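Local coordinates for protein probable starch synthase 4, chloroplastic/amyloplastic (Arabidopsis thaliana, PDB 6GNE) that is a probable plastid starch synthase of the two-domain GT-B glycosyltransferase fold, modelled here with adenosine-5'-diphosphate and a glycan bound, at residues Asp285-Gly288 / Lys289-Lys293; Ala295-Gln299 / Leu300-Ser304; Tyr453-Glu456 / Arg457-His461. All blocks are in the same frame, centred on the assembly; numbering follows the deposited sequence.

Contacts 1 and 2 follow one another on helix 287-300, the first near its beginning and the second at its C-terminal end, with centres 14 Å apart. Contact 3 lies on another helix, 448-464. Its centre is 22 Å from that of contact 1 and 24 Å from that of contact 2, with nearest atoms about 10 Å away in each case. Contacts 2 and 3 both rest on the six-stranded parallel sheet of the Rossmann-like half of this GT-B protein: contact 2 meets strands 340-346 and 369-372, contact 3 strands 412-416 and 441-443. In contact 2 the side chain of L296 is about 12 Å from the bound ADP.

Contact 1: Asp285-Gly288 / Lys289-Lys293; sequences DLQG and KEENK
L286 O accepts K289 N at 2.8 Å where the chain enters helix 287-300, the donor standing well above the carbonyl plane, and takes a second, weak bond from E290 N at 3.4 Å: one acceptor, two donors. The contact is the early helical turn that follows. The L286 side chain itself turns to helix 466-477, where it touches M470, V473 and M477. Next, Q287 O accepts E291 N at 3.1 Å in the carbonyl plane, a regular i to i+4 bond. The two side chains, both near solvent, meet loosely: Q287 CG lies 3.8 Å from E291 OE2, and amide and carboxylate planes are turned 28° apart. G288, without a side chain, continues the ladder through its O, which accepts N292 N at 3.0 Å. Beyond the helix, the buried polar ends find partners in other parts of the chain. K289 is extended as far as CE and bends only at its last torsion (chi4 55°), which delivers NZ to three carbonyls, those of A385, S387 and Y409. K293 NZ forms a salt bridge with D388 and also bonds R309 O. N292 is fastened to the preceding loop through ND2, bonded to A279 O, while its CG, anti to the carbonyl carbon (chi1 -77°), places ND2 2.8 Å from G288 O.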
loop_
_atom_site.group_PDB
_atom_site.type_symbol
_atom_site.label_atom_id
_atom_site.label_comp_id
_atom_site.label_asym_id
_atom_site.label_seq_id
_atom_site.Cartn_x
_atom_site.Cartn_y
_atom_site.Cartn_z
ATOM N N ASP A 285 -21.038 -17.953 -9.257
ATOM C CA ASP A 285 -21.841 -18.594 -8.194
ATOM C C ASP A 285 -21.735 -17.782 -6.892
ATOM O O ASP A 285 -20.800 -17.958 -6.120
ATOM C CB ASP A 285 -21.364 -20.061 -8.011
ATOM C CG ASP A 285 -22.027 -20.791 -6.842
ATOM O OD1 ASP A 285 -23.148 -20.449 -6.394
ATOM O OD2 ASP A 285 -21.392 -21.744 -6.364
ATOM N N LEU A 286 -22.700 -16.897 -6.668
ATOM C CA LEU A 286 -22.692 -15.965 -5.548
ATOM C C LEU A 286 -23.366 -16.472 -4.265
ATOM O O LEU A 286 -23.432 -15.768 -3.260
ATOM C CB LEU A 286 -23.382 -14.685 -6.000
ATOM C CG LEU A 286 -22.820 -14.034 -7.252
ATOM C CD1 LEU A 286 -23.767 -12.938 -7.726
ATOM C CD2 LEU A 286 -21.422 -13.531 -6.955
ATOM N N GLN A 287 -23.924 -17.659 -4.317
ATOM C CA GLN A 287 -24.399 -18.412 -3.150
ATOM C C GLN A 287 -23.587 -18.092 -1.891
ATOM O O GLN A 287 -24.117 -17.546 -0.910
ATOM C CB GLN A 287 -24.312 -19.918 -3.469
ATOM C CG GLN A 287 -24.834 -20.861 -2.423
ATOM C CD GLN A 287 -25.963 -21.672 -3.008
ATOM O OE1 GLN A 287 -27.040 -21.131 -3.297
ATOM N NE2 GLN A 287 -25.722 -22.973 -3.218
ATOM N N GLY A 288 -22.297 -18.399 -1.952
ATOM C CA GLY A 288 -21.381 -18.205 -0.842
ATOM C C GLY A 288 -21.190 -16.775 -0.371
ATOM O O GLY A 288 -20.761 -16.568 0.771
ATOM N N LYS A 289 -21.479 -15.787 -1.231
ATOM C CA LYS A 289 -21.479 -14.381 -0.805
ATOM C C LYS A 289 -22.618 -14.106 0.176
ATOM O O LYS A 289 -22.347 -13.632 1.266
ATOM C CB LYS A 289 -21.555 -13.394 -1.978
ATOM C CG LYS A 289 -21.185 -11.970 -1.592
ATOM C CD LYS A 289 -21.195 -11.062 -2.782
ATOM C CE LYS A 289 -20.979 -9.605 -2.387
ATOM N NZ LYS A 289 -19.754 -9.324 -1.578
ATOM N N GLU A 290 -23.866 -14.427 -0.183
ATOM C CA GLU A 290 -24.967 -14.375 0.793
ATOM C C GLU A 290 -24.667 -15.156 2.088
ATOM O O GLU A 290 -24.998 -14.680 3.174
ATOM C CB GLU A 290 -26.309 -14.835 0.196
ATOM C CG GLU A 290 -27.514 -14.841 1.180
ATOM C CD GLU A 290 -27.725 -13.529 2.014
ATOM O OE1 GLU A 290 -27.521 -12.410 1.474
ATOM O OE2 GLU A 290 -28.095 -13.606 3.223
ATOM N N GLU A 291 -24.037 -16.328 1.980
ATOM C CA GLU A 291 -23.655 -17.111 3.168
ATOM C C GLU A 291 -22.673 -16.343 4.075
ATOM O O GLU A 291 -22.797 -16.411 5.293
ATOM C CB GLU A 291 -23.111 -18.519 2.812
ATOM C CG GLU A 291 -24.179 -19.620 2.729
ATOM C CD GLU A 291 -23.826 -20.857 1.845
ATOM O OE1 GLU A 291 -22.622 -21.227 1.696
ATOM O OE2 GLU A 291 -24.791 -21.477 1.307
ATOM N N ASN A 292 -21.725 -15.611 3.488
ATOM C CA ASN A 292 -20.770 -14.789 4.271
ATOM C C ASN A 292 -21.459 -13.567 4.894
ATOM O O ASN A 292 -21.176 -13.179 6.031
ATOM C CB ASN A 292 -19.558 -14.345 3.421
ATOM C CG ASN A 292 -18.538 -15.455 3.218
ATOM O OD1 ASN A 292 -17.944 -15.962 4.181
ATOM N ND2 ASN A 292 -18.333 -15.841 1.957
ATOM N N LYS A 293 -22.376 -12.970 4.148
ATOM C CA LYS A 293 -23.202 -11.910 4.682
ATOM C C LYS A 293 -23.940 -12.383 5.936
ATOM O O LYS A 293 -23.913 -11.714 6.965
ATOM C CB LYS A 293 -24.159 -11.387 3.614
ATOM C CG LYS A 293 -24.933 -10.166 4.081
ATOM C CD LYS A 293 -25.671 -9.527 2.933
ATOM C CE LYS A 293 -26.556 -8.405 3.445
ATOM N NZ LYS A 293 -27.219 -7.672 2.339
#

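Contact 2: Ala295-Gln299 / Leu300-Ser304; sequences ALRKQ and LGLSS
R297 O takes the amide of L302 at 2.9 Å, the 6→1 bond of a Schellman-like C-cap that ends helix 287-300. The same oxygen also receives a weak bond from G301 N, so one carbonyl serves two donors of the turn. G301 carries the positive phi (82°) that breaks the helix. One step back, L296 O accepts L300 N at 2.9 Å with the donor tilted 22° from the carbonyl plane, a regular i to i+4 helical bond, and beside it the two leucines touch through their CD1 methyls at 3.8 Å. L300 O, within the turn, accepts R370 NH2 of strand 369-372. L302 CB packs on R297 CG at 4.1 Å, the two side chains running at about a right angle, while L300 and L302 both reach V342 of strand 340-346. R297 stretches from CG to NE along the departing chain, and its NE bonds Q340 OE1. Q340 ties both sides together, because its NE2 donates to S303 O. S303 OG is bonded to A305 N, and the S303 backbone pairs with D367. S303 O lies over one face of the R297 guanidinium, toward its rim, 3.5 Å from NE.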
loop_
_atom_site.group_PDB
_atom_site.type_symbol
_atom_site.label_atom_id
_atom_site.label_comp_id
_atom_site.label_asym_id
_atom_site.label_seq_id
_atom_site.Cartn_x
_atom_site.Cartn_y
_atom_site.Cartn_z
ATOM N N ALA A 295 -23.150 -15.070 7.874
ATOM C CA ALA A 295 -22.184 -15.454 8.886
ATOM C C ALA A 295 -21.660 -14.226 9.659
ATOM O O ALA A 295 -21.594 -14.250 10.901
ATOM C CB ALA A 295 -21.025 -16.235 8.260
ATOM N N LEU A 296 -21.329 -13.146 8.932
ATOM C CA LEU A 296 -20.798 -11.931 9.553
ATOM C C LEU A 296 -21.831 -11.244 10.438
ATOM O O LEU A 296 -21.504 -10.826 11.548
ATOM C CB LEU A 296 -20.302 -10.954 8.519
ATOM C CG LEU A 296 -19.623 -9.727 9.102
ATOM C CD1 LEU A 296 -18.300 -10.055 9.772
ATOM C CD2 LEU A 296 -19.406 -8.713 7.979
ATOM N N ARG A 297 -23.063 -11.143 9.955
ATOM C CA ARG A 297 -24.168 -10.655 10.790
ATOM C C ARG A 297 -24.291 -11.413 12.114
ATOM O O ARG A 297 -24.365 -10.804 13.192
ATOM C CB ARG A 297 -25.499 -10.717 10.032
ATOM C CG ARG A 297 -25.636 -9.651 8.952
ATOM C CD ARG A 297 -26.857 -9.924 8.118
ATOM N NE ARG A 297 -27.328 -8.735 7.426
ATOM C CZ ARG A 297 -28.373 -8.679 6.587
ATOM N NH1 ARG A 297 -29.101 -9.751 6.276
ATOM N NH2 ARG A 297 -28.691 -7.520 6.025
ATOM N N LYS A 298 -24.276 -12.738 12.004
ATOM C CA LYS A 298 -24.383 -13.657 13.142
ATOM C C LYS A 298 -23.171 -13.487 14.083
ATOM O O LYS A 298 -23.332 -13.408 15.292
ATOM C CB LYS A 298 -24.541 -15.095 12.616
ATOM C CG LYS A 298 -24.630 -16.208 13.626
ATOM C CD LYS A 298 -25.522 -17.338 13.113
ATOM C CE LYS A 298 -27.025 -17.060 13.355
ATOM N NZ LYS A 298 -27.909 -18.267 13.241
ATOM N N GLN A 299 -21.962 -13.385 13.538
ATOM C CA GLN A 299 -20.796 -13.200 14.396
ATOM C C GLN A 299 -20.868 -11.865 15.150
ATOM O O GLN A 299 -20.519 -11.813 16.314
ATOM C CB GLN A 299 -19.494 -13.308 13.605
ATOM C CG GLN A 299 -18.233 -13.119 14.451
ATOM C CD GLN A 299 -16.972 -13.206 13.611
ATOM O OE1 GLN A 299 -16.599 -14.293 13.220
ATOM N NE2 GLN A 299 -16.327 -12.065 13.317
ATOM N N LEU A 300 -21.314 -10.796 14.481
ATOM C CA LEU A 300 -21.305 -9.446 15.068
ATOM C C LEU A 300 -22.554 -9.097 15.866
ATOM O O LEU A 300 -22.530 -8.127 16.599
ATOM C CB LEU A 300 -21.102 -8.395 13.983
ATOM C CG LEU A 300 -19.768 -8.498 13.246
ATOM C CD1 LEU A 300 -19.708 -7.445 12.158
ATOM C CD2 LEU A 300 -18.556 -8.396 14.168
ATOM N N GLY A 301 -23.625 -9.878 15.716
ATOM C CA GLY A 301 -24.894 -9.582 16.374
ATOM C C GLY A 301 -25.735 -8.557 15.643
ATOM O O GLY A 301 -26.543 -7.888 16.271
ATOM N N LEU A 302 -25.544 -8.449 14.321
ATOM C CA LEU A 302 -26.391 -7.630 13.457
ATOM C C LEU A 302 -27.647 -8.396 13.034
ATOM O O LEU A 302 -27.613 -9.605 12.882
ATOM C CB LEU A 302 -25.641 -7.224 12.210
ATOM C CG LEU A 302 -24.335 -6.464 12.347
ATOM C CD1 LEU A 302 -23.616 -6.463 10.998
ATOM C CD2 LEU A 302 -24.573 -5.050 12.858
ATOM N N SER A 303 -28.741 -7.682 12.818
ATOM C CA SER A 303 -30.009 -8.289 12.440
ATOM C C SER A 303 -30.011 -8.868 11.026
ATOM O O SER A 303 -29.570 -8.221 10.078
ATOM C CB SER A 303 -31.133 -7.262 12.552
ATOM O OG SER A 303 -32.364 -7.791 12.109
ATOM N N SER A 304 -30.521 -10.089 10.893
ATOM C CA SER A 304 -30.729 -10.696 9.586
ATOM C C SER A 304 -32.217 -10.906 9.330
ATOM O O SER A 304 -32.580 -11.576 8.385
ATOM C CB SER A 304 -29.911 -11.993 9.445
ATOM O OG SER A 304 -30.323 -12.933 10.396
#

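Contact 3: Tyr453-Glu456 / Arg457-His461; sequences YALE and RAFNH
Y453 and R457, one turn apart on helix 448-464, meet with the arginine's aliphatic part laid over the tyrosine ring, a CH-pi contact. R457 CD stands 3.9 Å from the centroid of the Y453 ring, and NE comes over the same ring near its rim, 3.3 Å from Y453 CE2. The guanidinium is not stacked: its plane is turned 51° from the ring. Bends at chi3 (-67°) and chi4 turn it away from the ring toward acidic partners, NH2 to D429 and NH1 to D427, two salt bridges that probably fix its rotation and balance its charge. The backbone ladder is regular, R457 N donating to Y453 O at 3.1 Å and F459 N to L455 O at 2.9 Å. The close-packed side of the helix is apolar. L455 and F459 lie alongside each other and point the same way, L455 CD1 reaching F459 CE1 at 3.8 Å, while R457 NH1 passes 4.0 Å from A454 CB. The solvent side is looser: E456 extends outward, and its CG comes no nearer than 4.4 Å to N460 ND2, the two residues being joined through the backbone bond from N460 N to E456 O. In the fold, A454 and A458 sit on I414 of strand 412-416 and on strand 441-443 at the sheet edge, and L455 and F459 press against T334 of helix 324-336.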
loop_
_atom_site.group_PDB
_atom_site.type_symbol
_atom_site.label_atom_id
_atom_site.label_comp_id
_atom_site.label_asym_id
_atom_site.label_seq_id
_atom_site.Cartn_x
_atom_site.Cartn_y
_atom_site.Cartn_z
ATOM N N TYR A 453 -25.373 11.846 -2.772
ATOM C CA TYR A 453 -25.904 11.513 -4.093
ATOM C C TYR A 453 -25.380 10.173 -4.600
ATOM O O TYR A 453 -26.157 9.383 -5.129
ATOM C CB TYR A 453 -25.642 12.641 -5.098
ATOM C CG TYR A 453 -26.374 12.477 -6.420
ATOM C CD1 TYR A 453 -27.774 12.277 -6.449
ATOM C CD2 TYR A 453 -25.667 12.491 -7.659
ATOM C CE1 TYR A 453 -28.444 12.118 -7.648
ATOM C CE2 TYR A 453 -26.333 12.326 -8.861
ATOM C CZ TYR A 453 -27.718 12.150 -8.852
ATOM O OH TYR A 453 -28.406 11.997 -10.035
ATOM N N ALA A 454 -24.096 9.886 -4.411
ATOM C CA ALA A 454 -23.572 8.565 -4.751
ATOM C C ALA A 454 -24.191 7.449 -3.895
ATOM O O ALA A 454 -24.545 6.394 -4.416
ATOM C CB ALA A 454 -22.059 8.531 -4.640
ATOM N N LEU A 455 -24.320 7.682 -2.595
ATOM C CA LEU A 455 -24.889 6.682 -1.708
ATOM C C LEU A 455 -26.376 6.425 -2.022
ATOM O O LEU A 455 -26.804 5.268 -2.093
ATOM C CB LEU A 455 -24.696 7.099 -0.259
ATOM C CG LEU A 455 -24.984 6.012 0.780
ATOM C CD1 LEU A 455 -23.873 4.984 0.811
ATOM C CD2 LEU A 455 -25.122 6.599 2.176
ATOM N N GLU A 456 -27.145 7.496 -2.218
ATOM C CA GLU A 456 -28.562 7.421 -2.617
ATOM C C GLU A 456 -28.717 6.545 -3.858
ATOM O O GLU A 456 -29.522 5.617 -3.854
ATOM C CB GLU A 456 -29.111 8.835 -2.865
ATOM C CG GLU A 456 -30.554 8.949 -3.360
ATOM C CD GLU A 456 -30.957 10.381 -3.821
ATOM O OE1 GLU A 456 -30.102 11.155 -4.324
ATOM O OE2 GLU A 456 -32.149 10.762 -3.716
ATOM N N ARG A 457 -27.915 6.804 -4.895
ATOM C CA ARG A 457 -28.025 6.035 -6.142
ATOM C C ARG A 457 -27.642 4.594 -5.946
ATOM O O ARG A 457 -28.275 3.720 -6.473
ATOM C CB ARG A 457 -27.231 6.664 -7.288
ATOM C CG ARG A 457 -27.812 8.003 -7.733
ATOM C CD ARG A 457 -27.040 8.654 -8.871
ATOM N NE ARG A 457 -25.688 9.080 -8.492
ATOM C CZ ARG A 457 -24.555 8.460 -8.838
ATOM N NH1 ARG A 457 -23.409 8.929 -8.405
ATOM N NH2 ARG A 457 -24.542 7.387 -9.641
ATOM N N ALA A 458 -26.638 4.334 -5.135
ATOM C CA ALA A 458 -26.206 2.982 -4.872
ATOM C C ALA A 458 -27.292 2.196 -4.138
ATOM O O ALA A 458 -27.584 1.057 -4.506
ATOM C CB ALA A 458 -24.913 2.982 -4.087
ATOM N N PHE A 459 -27.913 2.806 -3.136
ATOM C CA PHE A 459 -29.042 2.173 -2.417
ATOM C C PHE A 459 -30.249 1.937 -3.301
ATOM O O PHE A 459 -30.851 0.884 -3.231
ATOM C CB PHE A 459 -29.460 2.963 -1.171
ATOM C CG PHE A 459 -28.655 2.622 0.054
ATOM C CD1 PHE A 459 -27.265 2.653 0.023
ATOM C CD2 PHE A 459 -29.288 2.264 1.228
ATOM C CE1 PHE A 459 -26.530 2.329 1.136
ATOM C CE2 PHE A 459 -28.568 1.948 2.359
ATOM C CZ PHE A 459 -27.180 1.983 2.312
ATOM N N ASN A 460 -30.577 2.912 -4.144
ATOM C CA ASN A 460 -31.631 2.765 -5.181
ATOM C C ASN A 460 -31.356 1.587 -6.114
ATOM O O ASN A 460 -32.220 0.728 -6.280
ATOM C CB ASN A 460 -31.800 4.056 -6.022
ATOM C CG ASN A 460 -32.576 5.166 -5.278
ATOM O OD1 ASN A 460 -32.932 5.054 -4.078
ATOM N ND2 ASN A 460 -32.825 6.263 -5.993
ATOM N N HIS A 461 -30.165 1.553 -6.717
ATOM C CA HIS A 461 -29.774 0.457 -7.621
ATOM C C HIS A 461 -29.870 -0.909 -6.923
ATOM O O HIS A 461 -30.430 -1.838 -7.486
ATOM C CB HIS A 461 -28.376 0.674 -8.215
ATOM C CG HIS A 461 -28.357 1.551 -9.432
ATOM N ND1 HIS A 461 -28.351 1.043 -10.715
ATOM C CD2 HIS A 461 -28.342 2.909 -9.567
ATOM C CE1 HIS A 461 -28.327 2.052 -11.586
ATOM N NE2 HIS A 461 -28.315 3.197 -10.919
#